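Local coordinates for regulatory protein RecX (Lactobacillus salivarius, PDB 3E3V), which probably modulates the activity of the recombinase RecA, and is represented by a chain carrying three tandem three-helix domains of the RecX family, at residues Leu25-Tyr30 with Lys36-Lys41. Sequence-based numbering, arbitrary orientation.
Sequences LNYLSY and KEVEDK
The ring of Tyr27, near the end of helix 14-29, meets Val38 of the short helix 35-39 at its edge and Lys41, just beyond that helix, over one face, a contact within the first three-helix domain of RecX, which belongs to the helix-turn-helix clan. The CA atoms of the two segments come closest here, 7.8 Å between Tyr27 CA and Val38 CA, and the tyrosine accounts for most of the surface that segment 25-30 buries. With its CG anti to the backbone N (chi1 -172°), the ring reaches across to helix 35-39. Lys41 CG lies over one face, offset toward the rim, 3.8 Å from the centroid of the Tyr27 ring and 16° off the normal, a CH-pi contact made by the aliphatic chain. A bend at chi2 (54°) lets the chain of Lys41 lead away, leaving its NZ 5.9 Å from the Tyr27 ring centroid, too long for more than a weak cation-pi attraction. Val38 approaches differently, its CA lying near the ring plane at the edge while Val38 CG2 stands 4.0 Å from Tyr27 CD2. Val38 CG2 also meets Leu28 CD2, at 4.0 Å, and Ile56 of helix 49-61 touches Val38. Replacing Tyr27 by an alanine would probably open a gap beside Val38 CG2 and leave the Lys41 methylenes without the ring face they rest on. Glu37 contributes its CB, 3.7 Å from Tyr27 OH, while its carboxylate turns to Thr34 N through OE1 and to Lys96 through OE2. The phenol's polar link is slight: Tyr27 OH donates a weak hydrogen bond to Glu37 O at 3.5 Å.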
loop_
_atom_site.group_PDB
_atom_site.type_symbol
_atom_site.label_atom_id
_atom_site.label_comp_id
_atom_site.label_asym_id
_atom_site.label_seq_id
_atom_site.Cartn_x
_atom_site.Cartn_y
_atom_site.Cartn_z
ATOM N N LEU A 25 2.641 -6.883 21.864
ATOM C CA LEU A 25 2.196 -5.535 22.198
ATOM C C LEU A 25 3.299 -4.484 22.123
ATOM O O LEU A 25 3.014 -3.294 21.985
ATOM C CB LEU A 25 1.507 -5.507 23.567
ATOM C CG LEU A 25 0.018 -5.843 23.418
ATOM C CD1 LEU A 25 -0.172 -7.357 23.352
ATOM C CD2 LEU A 25 -0.767 -5.242 24.565
ATOM N N ASN A 26 4.555 -4.912 22.212
ATOM C CA ASN A 26 5.673 -3.973 22.107
ATOM C C ASN A 26 5.731 -3.546 20.642
ATOM O O ASN A 26 5.742 -2.357 20.313
ATOM C CB ASN A 26 6.999 -4.651 22.475
ATOM C CG ASN A 26 7.182 -4.832 23.971
ATOM O OD1 ASN A 26 8.165 -5.433 24.417
ATOM N ND2 ASN A 26 6.247 -4.310 24.755
ATOM N N TYR A 27 5.762 -4.560 19.785
ATOM C CA TYR A 27 5.821 -4.445 18.333
ATOM C C TYR A 27 4.644 -3.661 17.723
ATOM O O TYR A 27 4.784 -3.040 16.663
ATOM C CB TYR A 27 5.888 -5.874 17.775
ATOM C CG TYR A 27 6.144 -6.045 16.292
ATOM C CD1 TYR A 27 7.230 -5.429 15.665
ATOM C CD2 TYR A 27 5.345 -6.906 15.533
ATOM C CE1 TYR A 27 7.517 -5.671 14.320
ATOM C CE2 TYR A 27 5.619 -7.153 14.196
ATOM C CZ TYR A 27 6.710 -6.533 13.592
ATOM O OH TYR A 27 6.986 -6.784 12.265
ATOM N N LEU A 28 3.496 -3.679 18.394
ATOM C CA LEU A 28 2.306 -2.983 17.907
ATOM C C LEU A 28 2.073 -1.582 18.490
ATOM O O LEU A 28 1.462 -0.737 17.832
ATOM C CB LEU A 28 1.055 -3.825 18.175
ATOM C CG LEU A 28 0.859 -5.160 17.457
ATOM C CD1 LEU A 28 -0.258 -5.923 18.143
ATOM C CD2 LEU A 28 0.520 -4.932 15.990
ATOM N N SER A 29 2.529 -1.340 19.724
ATOM C CA SER A 29 2.336 -0.035 20.371
ATOM C C SER A 29 2.908 1.085 19.508
ATOM O O SER A 29 2.345 2.182 19.425
ATOM C CB SER A 29 2.992 -0.006 21.759
ATOM O OG SER A 29 4.393 -0.202 21.681
ATOM N N TYR A 30 4.024 0.796 18.852
ATOM C CA TYR A 30 4.650 1.771 17.985
ATOM C C TYR A 30 3.848 1.863 16.687
ATOM O O TYR A 30 2.891 2.635 16.588
ATOM C CB TYR A 30 6.090 1.361 17.700
ATOM N N LYS A 36 0.527 -11.132 9.271
ATOM C CA LYS A 36 1.740 -11.876 8.947
ATOM C C LYS A 36 3.007 -11.277 9.567
ATOM O O LYS A 36 3.920 -12.015 9.952
ATOM C CB LYS A 36 1.899 -11.993 7.427
ATOM C CG LYS A 36 2.750 -13.181 7.002
ATOM C CD LYS A 36 3.225 -13.053 5.567
ATOM C CE LYS A 36 4.168 -14.190 5.200
ATOM N NZ LYS A 36 4.764 -13.984 3.849
ATOM N N GLU A 37 3.080 -9.950 9.663
ATOM C CA GLU A 37 4.247 -9.305 10.269
ATOM C C GLU A 37 4.409 -9.748 11.720
ATOM O O GLU A 37 5.527 -9.929 12.210
ATOM C CB GLU A 37 4.117 -7.778 10.234
ATOM C CG GLU A 37 4.565 -7.120 8.940
ATOM C CD GLU A 37 4.497 -5.610 9.024
ATOM O OE1 GLU A 37 3.387 -5.077 9.226
ATOM O OE2 GLU A 37 5.550 -4.950 8.899
ATOM N N VAL A 38 3.286 -9.896 12.418
ATOM C CA VAL A 38 3.305 -10.330 13.809
ATOM C C VAL A 38 3.422 -11.849 13.818
ATOM O O VAL A 38 4.167 -12.421 14.602
ATOM C CB VAL A 38 2.002 -9.927 14.550
ATOM C CG1 VAL A 38 2.079 -10.347 16.012
ATOM C CG2 VAL A 38 1.789 -8.431 14.457
ATOM N N GLU A 39 2.679 -12.485 12.919
ATOM C CA GLU A 39 2.649 -13.933 12.780
ATOM C C GLU A 39 4.054 -14.519 12.656
ATOM O O GLU A 39 4.317 -15.623 13.138
ATOM C CB GLU A 39 1.803 -14.295 11.564
ATOM C CG GLU A 39 1.007 -15.556 11.721
ATOM C CD GLU A 39 -0.193 -15.581 10.805
ATOM O OE1 GLU A 39 -0.024 -15.376 9.577
ATOM O OE2 GLU A 39 -1.308 -15.810 11.316
ATOM N N ASP A 40 4.955 -13.800 11.994
ATOM C CA ASP A 40 6.326 -14.281 11.907
ATOM C C ASP A 40 7.307 -13.269 12.496
ATOM O O ASP A 40 8.287 -12.867 11.871
ATOM C CB ASP A 40 6.722 -14.707 10.473
ATOM C CG ASP A 40 6.466 -13.643 9.429
ATOM O OD1 ASP A 40 6.923 -12.494 9.606
ATOM O OD2 ASP A 40 5.821 -13.973 8.407
ATOM N N LYS A 41 6.992 -12.850 13.716
ATOM C CA LYS A 41 7.820 -11.948 14.505
ATOM C C LYS A 41 7.859 -12.685 15.834
ATOM O O LYS A 41 8.741 -12.467 16.671
ATOM C CB LYS A 41 7.166 -10.578 14.687
ATOM C CG LYS A 41 7.749 -9.767 15.849
ATOM C CD LYS A 41 9.268 -9.612 15.744
ATOM C CE LYS A 41 9.847 -8.893 16.971
ATOM N NZ LYS A 41 11.346 -8.801 16.963
#